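Local coordinates for nascent polypeptide-associated complex protein (Methanothermobacter marburgensis, PDB 1TR8) that probably contacts nascent chains as they emerge from the ribosome, acting as a homodimer that binds the ribosome and its RNA, at residues 15-20 with 32-37; 27-32 with 51-56; 70-75 with 96-101. All coordinates share one frame; numbering follows the deposited sequence.

Interaction 1 (15-20 with 32-37)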
loop_
_atom_site.group_PDB
_atom_site.type_symbol
_atom_site.label_atom_id
_atom_site.label_comp_id
_atom_site.label_asym_id
_atom_site.label_seq_id
_atom_site.Cartn_x
_atom_site.Cartn_y
_atom_site.Cartn_z
ATOM N N ARG A 15 9.444 18.274 -3.883
ATOM C CA ARG A 15 9.084 18.558 -5.269
ATOM C C ARG A 15 8.765 17.275 -6.052
ATOM O O ARG A 15 9.295 16.205 -5.760
ATOM C CB ARG A 15 10.239 19.342 -5.920
ATOM C CG ARG A 15 9.885 20.001 -7.208
ATOM C CD ARG A 15 10.972 20.918 -7.733
ATOM N NE ARG A 15 10.862 21.165 -9.167
ATOM C CZ ARG A 15 11.525 20.498 -10.103
ATOM N NH1 ARG A 15 12.325 19.495 -9.768
ATOM N NH2 ARG A 15 11.380 20.835 -11.389
ATOM N N GLY A 16 7.843 17.382 -7.007
ATOM C CA GLY A 16 7.495 16.269 -7.909
ATOM C C GLY A 16 6.596 15.212 -7.295
ATOM O O GLY A 16 6.698 14.043 -7.640
ATOM N N VAL A 17 5.718 15.607 -6.382
ATOM C CA VAL A 17 4.829 14.649 -5.776
ATOM C C VAL A 17 3.614 14.503 -6.679
ATOM O O VAL A 17 2.957 15.485 -7.006
ATOM C CB VAL A 17 4.416 15.018 -4.339
ATOM C CG1 VAL A 17 3.391 13.996 -3.807
ATOM C CG2 VAL A 17 5.640 15.058 -3.419
ATOM N N GLU A 18 3.370 13.276 -7.129
ATOM C CA GLU A 18 2.272 12.989 -8.034
ATOM C C GLU A 18 0.983 12.695 -7.303
ATOM O O GLU A 18 -0.085 13.020 -7.802
ATOM C CB GLU A 18 2.623 11.845 -8.990
ATOM C CG GLU A 18 3.763 12.220 -9.917
ATOM C CD GLU A 18 4.110 11.137 -10.915
ATOM O OE1 GLU A 18 3.601 9.999 -10.790
ATOM O OE2 GLU A 18 4.882 11.444 -11.846
ATOM N N GLU A 19 1.076 12.149 -6.099
ATOM C CA GLU A 19 -0.099 11.737 -5.365
ATOM C C GLU A 19 0.290 11.441 -3.935
ATOM O O GLU A 19 1.411 10.966 -3.657
ATOM C CB GLU A 19 -0.644 10.490 -6.056
ATOM C CG GLU A 19 -1.948 9.893 -5.565
ATOM C CD GLU A 19 -2.350 8.695 -6.439
ATOM O OE1 GLU A 19 -2.110 8.740 -7.662
ATOM O OE2 GLU A 19 -2.919 7.717 -5.936
ATOM N N VAL A 20 -0.641 11.711 -3.031
ATOM C CA VAL A 20 -0.550 11.266 -1.648
ATOM C C VAL A 20 -1.815 10.479 -1.402
ATOM O O VAL A 20 -2.900 10.887 -1.835
ATOM C CB VAL A 20 -0.498 12.453 -0.687
ATOM C CG1 VAL A 20 -0.687 12.000 0.764
ATOM C CG2 VAL A 20 0.820 13.185 -0.886
ATOM N N LYS A 32 -4.338 14.484 -5.448
ATOM C CA LYS A 32 -3.558 14.538 -6.683
ATOM C C LYS A 32 -2.725 15.815 -6.812
ATOM O O LYS A 32 -3.160 16.896 -6.458
ATOM C CB LYS A 32 -4.466 14.374 -7.904
ATOM C CG LYS A 32 -4.866 12.920 -8.139
ATOM C CD LYS A 32 -6.352 12.747 -8.447
ATOM C CE LYS A 32 -6.904 11.467 -7.799
ATOM N NZ LYS A 32 -8.355 11.186 -8.104
ATOM N N ASN A 33 -1.479 15.653 -7.239
ATOM C CA ASN A 33 -0.574 16.769 -7.425
ATOM C C ASN A 33 -0.673 17.767 -6.275
ATOM O O ASN A 33 -0.924 18.957 -6.466
ATOM C CB ASN A 33 -0.847 17.437 -8.776
ATOM C CG ASN A 33 -0.498 16.527 -9.949
ATOM O OD1 ASN A 33 -1.345 16.229 -10.802
ATOM N ND2 ASN A 33 0.752 16.064 -9.983
ATOM N N PRO A 34 -0.464 17.270 -5.067
ATOM C CA PRO A 34 -0.454 18.122 -3.901
ATOM C C PRO A 34 0.798 18.962 -3.799
ATOM O O PRO A 34 1.811 18.669 -4.445
ATOM C CB PRO A 34 -0.480 17.106 -2.763
ATOM C CG PRO A 34 0.167 15.921 -3.317
ATOM C CD PRO A 34 -0.237 15.858 -4.725
ATOM N N LYS A 35 0.718 20.006 -2.985
ATOM C CA LYS A 35 1.895 20.703 -2.505
ATOM C C LYS A 35 2.317 20.073 -1.169
ATOM O O LYS A 35 1.485 19.817 -0.296
ATOM C CB LYS A 35 1.587 22.189 -2.338
ATOM C CG LYS A 35 2.719 22.934 -1.660
ATOM C CD LYS A 35 2.953 24.323 -2.246
ATOM C CE LYS A 35 4.349 24.780 -1.839
ATOM N NZ LYS A 35 5.121 23.617 -1.253
ATOM N N VAL A 36 3.603 19.780 -1.028
ATOM C CA VAL A 36 4.091 19.060 0.136
ATOM C C VAL A 36 5.341 19.709 0.734
ATOM O O VAL A 36 6.299 20.011 0.029
ATOM C CB VAL A 36 4.413 17.584 -0.185
ATOM C CG1 VAL A 36 4.896 16.866 1.063
ATOM C CG2 VAL A 36 3.216 16.865 -0.793
ATOM N N ASN A 37 5.283 19.940 2.041
ATOM C CA ASN A 37 6.400 20.409 2.844
ATOM C C ASN A 37 6.810 19.339 3.850
ATOM O O ASN A 37 5.984 18.547 4.301
ATOM C CB ASN A 37 5.991 21.666 3.608
ATOM C CG ASN A 37 5.917 22.878 2.710
ATOM O OD1 ASN A 37 6.350 22.829 1.561
ATOM N ND2 ASN A 37 5.354 23.970 3.218
#

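Interaction 2 (27-32 with 51-56)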
loop_
_atom_site.group_PDB
_atom_site.type_symbol
_atom_site.label_atom_id
_atom_site.label_comp_id
_atom_site.label_asym_id
_atom_site.label_seq_id
_atom_site.Cartn_x
_atom_site.Cartn_y
_atom_site.Cartn_z
ATOM N N LYS A 27 -11.444 3.130 4.083
ATOM C CA LYS A 27 -11.336 4.067 2.993
ATOM C C LYS A 27 -9.929 4.589 2.871
ATOM O O LYS A 27 -9.100 4.405 3.755
ATOM C CB LYS A 27 -12.291 5.253 3.189
ATOM C CG LYS A 27 -11.835 6.281 4.216
ATOM C CD LYS A 27 -12.774 7.480 4.272
ATOM C CE LYS A 27 -12.219 8.617 5.157
ATOM N NZ LYS A 27 -13.270 9.636 5.526
ATOM N N GLU A 28 -9.695 5.243 1.738
ATOM C CA GLU A 28 -8.481 5.948 1.465
ATOM C C GLU A 28 -8.811 7.349 0.934
ATOM O O GLU A 28 -9.829 7.568 0.280
ATOM C CB GLU A 28 -7.658 5.137 0.468
ATOM C CG GLU A 28 -7.528 3.675 0.921
ATOM C CD GLU A 28 -6.664 2.815 0.019
ATOM O OE1 GLU A 28 -6.578 3.138 -1.186
ATOM O OE2 GLU A 28 -6.115 1.794 0.515
ATOM N N ILE A 29 -7.949 8.301 1.259
ATOM C CA ILE A 29 -8.102 9.669 0.835
ATOM C C ILE A 29 -6.965 9.899 -0.143
ATOM O O ILE A 29 -5.826 9.627 0.178
ATOM C CB ILE A 29 -8.007 10.648 2.036
ATOM C CG1 ILE A 29 -9.094 10.333 3.063
ATOM C CG2 ILE A 29 -8.140 12.098 1.545
ATOM C CD1 ILE A 29 -8.992 11.125 4.341
ATOM N N ILE A 30 -7.289 10.370 -1.341
ATOM C CA ILE A 30 -6.297 10.557 -2.379
ATOM C C ILE A 30 -6.230 12.040 -2.738
ATOM O O ILE A 30 -7.264 12.660 -3.029
ATOM C CB ILE A 30 -6.687 9.720 -3.641
ATOM C CG1 ILE A 30 -6.727 8.226 -3.311
ATOM C CG2 ILE A 30 -5.732 9.958 -4.800
ATOM C CD1 ILE A 30 -8.121 7.721 -3.203
ATOM N N ILE A 31 -5.019 12.597 -2.682
ATOM C CA ILE A 31 -4.765 13.962 -3.127
ATOM C C ILE A 31 -3.841 13.972 -4.333
ATOM O O ILE A 31 -2.666 13.608 -4.230
ATOM C CB ILE A 31 -4.138 14.788 -1.995
ATOM C CG1 ILE A 31 -4.953 14.598 -0.717
ATOM C CG2 ILE A 31 -4.114 16.258 -2.393
ATOM C CD1 ILE A 31 -4.424 15.361 0.465
ATOM N N LYS A 32 -4.338 14.484 -5.448
ATOM C CA LYS A 32 -3.558 14.538 -6.683
ATOM C C LYS A 32 -2.725 15.815 -6.812
ATOM O O LYS A 32 -3.160 16.896 -6.458
ATOM C CB LYS A 32 -4.466 14.374 -7.904
ATOM C CG LYS A 32 -4.866 12.920 -8.139
ATOM C CD LYS A 32 -6.352 12.747 -8.447
ATOM C CE LYS A 32 -6.904 11.467 -7.799
ATOM N NZ LYS A 32 -8.355 11.186 -8.104
ATOM N N GLY A 51 -3.853 19.956 -0.973
ATOM C CA GLY A 51 -4.416 19.774 -2.301
ATOM C C GLY A 51 -5.875 19.399 -2.160
ATOM O O GLY A 51 -6.399 19.337 -1.060
ATOM N N LYS A 52 -6.542 19.195 -3.283
ATOM C CA LYS A 52 -7.936 18.799 -3.267
ATOM C C LYS A 52 -8.028 17.286 -3.068
ATOM O O LYS A 52 -7.330 16.498 -3.716
ATOM C CB LYS A 52 -8.647 19.305 -4.525
ATOM C CG LYS A 52 -8.495 20.826 -4.678
ATOM C CD LYS A 52 -9.523 21.468 -5.604
ATOM C CE LYS A 52 -10.702 22.113 -4.849
ATOM N NZ LYS A 52 -11.578 21.111 -4.149
ATOM N N ALA A 53 -8.850 16.898 -2.103
ATOM C CA ALA A 53 -8.940 15.521 -1.669
ATOM C C ALA A 53 -10.136 14.823 -2.281
ATOM O O ALA A 53 -11.199 15.443 -2.471
ATOM C CB ALA A 53 -9.037 15.477 -0.171
ATOM N N ARG A 54 -9.943 13.539 -2.584
ATOM C CA ARG A 54 -11.015 12.632 -2.981
ATOM C C ARG A 54 -10.979 11.344 -2.146
ATOM O O ARG A 54 -9.933 10.960 -1.603
ATOM C CB ARG A 54 -10.880 12.264 -4.459
ATOM C CG ARG A 54 -11.146 13.395 -5.414
ATOM C CD ARG A 54 -11.124 12.929 -6.881
ATOM N NE ARG A 54 -11.610 13.957 -7.786
ATOM C CZ ARG A 54 -10.849 14.928 -8.261
ATOM N NH1 ARG A 54 -9.564 14.990 -7.934
ATOM N NH2 ARG A 54 -11.359 15.831 -9.084
ATOM N N GLU A 55 -12.145 10.717 -2.025
ATOM C CA GLU A 55 -12.326 9.526 -1.210
ATOM C C GLU A 55 -12.607 8.309 -2.052
ATOM O O GLU A 55 -13.364 8.375 -3.010
ATOM C CB GLU A 55 -13.502 9.673 -0.271
ATOM C CG GLU A 55 -13.288 10.754 0.750
ATOM C CD GLU A 55 -14.335 10.706 1.827
ATOM O OE1 GLU A 55 -15.501 10.380 1.492
ATOM O OE2 GLU A 55 -13.939 10.928 2.990
ATOM N N ARG A 56 -12.082 7.189 -1.568
ATOM C CA ARG A 56 -12.194 5.869 -2.195
ATOM C C ARG A 56 -12.502 4.877 -1.091
ATOM O O ARG A 56 -11.691 4.712 -0.193
ATOM C CB ARG A 56 -10.828 5.534 -2.766
ATOM C CG ARG A 56 -10.787 4.337 -3.619
ATOM C CD ARG A 56 -9.574 4.374 -4.523
ATOM N NE ARG A 56 -8.345 4.260 -3.771
ATOM C CZ ARG A 56 -7.150 4.485 -4.281
ATOM N NH1 ARG A 56 -7.042 4.918 -5.531
ATOM N NH2 ARG A 56 -6.071 4.313 -3.532
#

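Interaction 3 (70-75 with 96-101)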
loop_
_atom_site.group_PDB
_atom_site.type_symbol
_atom_site.label_atom_id
_atom_site.label_comp_id
_atom_site.label_asym_id
_atom_site.label_seq_id
_atom_site.Cartn_x
_atom_site.Cartn_y
_atom_site.Cartn_z
ATOM N N GLU A 70 -30.667 -14.422 2.321
ATOM C CA GLU A 70 -32.118 -14.658 2.348
ATOM C C GLU A 70 -32.697 -14.515 3.751
ATOM O O GLU A 70 -33.685 -13.821 3.946
ATOM C CB GLU A 70 -32.441 -16.056 1.816
ATOM C CG GLU A 70 -32.388 -16.141 0.303
ATOM C CD GLU A 70 -32.479 -17.569 -0.206
ATOM O OE1 GLU A 70 -32.991 -18.462 0.529
ATOM O OE2 GLU A 70 -32.035 -17.797 -1.358
ATOM N N LEU A 71 -32.054 -15.155 4.719
ATOM C CA LEU A 71 -32.509 -15.130 6.117
ATOM C C LEU A 71 -32.556 -13.707 6.677
ATOM O O LEU A 71 -33.544 -13.277 7.283
ATOM C CB LEU A 71 -31.591 -15.995 6.982
ATOM C CG LEU A 71 -32.145 -16.501 8.318
ATOM C CD1 LEU A 71 -31.571 -17.861 8.625
ATOM C CD2 LEU A 71 -31.838 -15.570 9.452
ATOM N N VAL A 72 -31.504 -12.948 6.398
ATOM C CA VAL A 72 -31.433 -11.569 6.870
ATOM C C VAL A 72 -32.497 -10.683 6.197
ATOM O O VAL A 72 -33.121 -9.855 6.845
ATOM C CB VAL A 72 -30.024 -10.957 6.643
ATOM C CG1 VAL A 72 -29.989 -9.507 7.105
ATOM C CG2 VAL A 72 -28.965 -11.754 7.363
HETATM N N MSE A 73 -32.700 -10.864 4.900
HETATM C CA MSE A 73 -33.713 -10.111 4.173
HETATM C C MSE A 73 -35.110 -10.388 4.737
HETATM O O MSE A 73 -35.906 -9.471 4.924
HETATM C CB MSE A 73 -33.688 -10.509 2.697
HETATM C CG MSE A 73 -32.440 -10.102 1.959
HETATM SE SE MSE A 73 -32.501 -10.689 0.092
HETATM C CE MSE A 73 -32.405 -12.471 0.278
ATOM N N ASN A 74 -35.419 -11.665 4.937
ATOM C CA ASN A 74 -36.765 -12.077 5.310
ATOM C C ASN A 74 -37.081 -11.745 6.766
ATOM O O ASN A 74 -38.233 -11.581 7.139
ATOM C CB ASN A 74 -36.983 -13.569 5.003
ATOM C CG ASN A 74 -37.169 -13.843 3.496
ATOM O OD1 ASN A 74 -37.031 -12.948 2.658
ATOM N ND2 ASN A 74 -37.498 -15.079 3.158
ATOM N N GLN A 75 -36.035 -11.644 7.574
ATOM C CA GLN A 75 -36.158 -11.373 8.999
ATOM C C GLN A 75 -36.166 -9.881 9.281
ATOM O O GLN A 75 -36.692 -9.449 10.296
ATOM C CB GLN A 75 -34.989 -11.986 9.783
ATOM C CG GLN A 75 -35.239 -13.398 10.313
ATOM C CD GLN A 75 -36.645 -13.590 10.859
ATOM O OE1 GLN A 75 -37.047 -12.945 11.840
ATOM N NE2 GLN A 75 -37.395 -14.476 10.225
ATOM N N GLU A 96 -25.573 -10.497 14.350
ATOM C CA GLU A 96 -25.239 -9.084 14.334
ATOM C C GLU A 96 -25.775 -8.387 13.078
ATOM O O GLU A 96 -26.171 -7.230 13.130
ATOM C CB GLU A 96 -23.734 -8.906 14.411
ATOM C CG GLU A 96 -23.142 -9.382 15.719
ATOM C CD GLU A 96 -21.645 -9.575 15.646
ATOM O OE1 GLU A 96 -21.033 -9.222 14.600
ATOM O OE2 GLU A 96 -21.081 -10.052 16.657
ATOM N N ALA A 97 -25.745 -9.085 11.945
ATOM C CA ALA A 97 -26.267 -8.553 10.699
ATOM C C ALA A 97 -27.735 -8.209 10.884
ATOM O O ALA A 97 -28.161 -7.117 10.530
ATOM C CB ALA A 97 -26.089 -9.579 9.574
ATOM N N ILE A 98 -28.471 -9.120 11.529
ATOM C CA ILE A 98 -29.896 -8.929 11.834
ATOM C C ILE A 98 -30.133 -7.739 12.767
ATOM O O ILE A 98 -30.991 -6.885 12.490
ATOM C CB ILE A 98 -30.499 -10.249 12.398
ATOM C CG1 ILE A 98 -30.736 -11.234 11.247
ATOM C CG2 ILE A 98 -31.809 -10.024 13.150
ATOM C CD1 ILE A 98 -31.062 -12.644 11.700
HETATM N N MSE A 99 -29.344 -7.676 13.840
HETATM C CA MSE A 99 -29.469 -6.620 14.823
HETATM C C MSE A 99 -29.185 -5.254 14.215
HETATM O O MSE A 99 -29.860 -4.290 14.549
HETATM C CB MSE A 99 -28.584 -6.887 16.045
HETATM C CG MSE A 99 -29.146 -8.028 16.886
HETATM SE SE MSE A 99 -28.114 -8.483 18.460
HETATM C CE MSE A 99 -28.815 -7.265 19.713
ATOM N N ARG A 100 -28.251 -5.174 13.272
ATOM C CA ARG A 100 -27.923 -3.865 12.730
ATOM C C ARG A 100 -28.957 -3.353 11.714
ATOM O O ARG A 100 -28.995 -2.175 11.428
ATOM C CB ARG A 100 -26.472 -3.792 12.212
ATOM C CG ARG A 100 -26.196 -4.363 10.857
ATOM C CD ARG A 100 -24.708 -4.327 10.468
ATOM N NE ARG A 100 -24.281 -3.036 9.928
ATOM C CZ ARG A 100 -23.312 -2.279 10.442
ATOM N NH1 ARG A 100 -22.654 -2.665 11.527
ATOM N NH2 ARG A 100 -23.004 -1.121 9.876
ATOM N N LEU A 101 -29.850 -4.217 11.245
ATOM C CA LEU A 101 -30.852 -3.848 10.255
ATOM C C LEU A 101 -32.271 -3.879 10.825
ATOM O O LEU A 101 -32.461 -4.051 12.040
ATOM C CB LEU A 101 -30.755 -4.813 9.077
ATOM C CG LEU A 101 -29.581 -4.633 8.108
ATOM C CD1 LEU A 101 -29.554 -5.784 7.112
ATOM C CD2 LEU A 101 -29.665 -3.297 7.384
#

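Interaction 1 (15-20 with 32-37)
The amide of Asn33 is the flat group here: its side chain starts away from 15-20, but the amide curls back and brings ND2 to 3.7 Å from Val17 O, a loose approach. Pro34, a puckered ring, leads with its CG corner, which lies 3.8 Å from CG1 of Val17 and 3.7 Å from CG2 of Val20, while its CD comes near the backbone of Val17 and Glu19. This is where the first beta hairpin of the NAC domain, strands 19-23 and 27-32, ends and the chain passes on to strand 35-41. Glu19 and Lys32 form an antiparallel non-hydrogen-bonded pair. Beyond it Asn33 has a left-handed backbone conformation and turns the chain, yet its N still reaches Glu18 O at 3.0 Å; the bond is nearly straight, but the donor stands well above the carbonyl plane.

Val17 turns CG1 anti to its N (chi1 176°), which puts that methyl against Pro34 CG, while CG2 turns to Val36. An alanine in place of Pro34 lacks CG, and a gap would probably open where the methyls of Val17 and Val20 now meet it. Val49 of strand 44-51 touches both Pro34 and Val20. The second subunit packs its Ile22 on Val17 and its own Val20 on Val20, and pairs a strand with Glu19 and Val20, so the sheet runs on across the interface with that subunit. Two residues past the proline, Val36 meets Val17 methyl to methyl, CG2 to CG2, at 4.0 Å.

Interaction 2 (27-32 with 51-56)
Arg56 reaches Glu28 by setting CG anti to its backbone N (chi1 -171°) and then folding at chi3 (67°), which swings the guanidinium back over strand 27-32. Glu28, extended beyond CG, offers OE1 to it. NH2 of Arg56 binds that oxygen at 2.7 Å with OE1 close to the guanidinium plane, and NE of Arg56 adds a weak bond to the same atom, although the carboxylate and guanidinium planes are 57° apart. Glu28 OE2 takes a second salt bridge, from Arg56 of the third subunit, so the carboxylate is shared between two arginines. Ile30 holds the guanidinium from one face: its CD1 sits over the centre, 3.4 Å above the plane.

The backbones beneath are antiparallel neighbours in a three-stranded sheet of the NAC domain, with 27-32 in the middle. Ile30 and Arg54 bond both ways, Ile30 N to Arg54 O at 2.7 Å and Arg54 N to Ile30 O at 2.9 Å, and Glu28 and Arg56 do the same. Arg54 and Glu55 also pair with a strand of the third subunit, which carries the sheet onward. Across the sheet from the arginines, Ile29 CG2 lies 3.9 Å from Ala53 CB, and Tyr47 of the second subunit packs on both residues. Lys27, stretched out to its end, bridges NZ to Glu55 OE2 at 2.9 Å. Ile31 CG2 comes 3.5 Å from Gly51 CA, where a CB would collide with it.

Interaction 3 (70-75 with 96-101)
Leu71 makes the first touch, on the solvent side of the contact. Its CG is anti to the backbone N (chi1 -159°), and from there CD2 leans across to the end of Ile98, meeting CD1 at 3.8 Å with the two side chains crossing at a slant.

Val72, one residue on, is the buried centre, and its CA is the nearest of the segment to that of Ile98, about 5.8 Å away. Its two methyls divide the work. CG1, anti to N at chi1 178°, goes to Leu101, whose CD1 lies 3.7 Å away with the side chains crossing at about a right angle. CG2 faces the other way along the partner helix, 4.2 Å from Ala97 CB and 4.3 Å from Ile98 CG1. The small side chain of Ala97 is consistent with the close approach of the two segments here. The carbonyl O of Val72 is also used by Thr76, whose OG1 hydrogen-bonds to it. Gln75, one turn after Leu71 and tied back to it by the helical bond from Gln75 N to Leu71 O, starts toward the partner, and its CB sits 4.4 Å from Ile98 CD1 before the amide leads away. Ile98 CD1 is thus met by both Leu71 and Gln75.

No hydrogen bond joins the segments; the join is entirely apolar. Their helix axes come within 9.8 Å and run in nearly the same direction, 29° apart. This is the packing of the first and third helices of the three-helix UBA domain. Helix 80-89 lies against both, with Ala83 on Val72 and Ala86 on Leu101, while Leu94 at the start of helix 94-100 adds its side chain to Leu71 and Val72.

Overall arrangement
Interactions 1 and 2 belong to the NAC domain, with centres 12 Å apart. They share Lys32 and the sheet of strands 19-23, 27-32 and 53-61, and Val20 O probably hydrogen-bonds to Ile31 N between them. Their segments alternate along the chain, so the two contacts interlock, and both touch the second subunit; interaction 2 also meets the third. Interaction 3 comes later in the chain, in the UBA domain, about 44 Å from interaction 1 and 33 Å from interaction 2, centre to centre. Helix 66-76 is the next element after strand 53-61, yet the nearest atoms of interactions 2 and 3 are about 14 Å apart, and no other chain touches the segments of interaction 3.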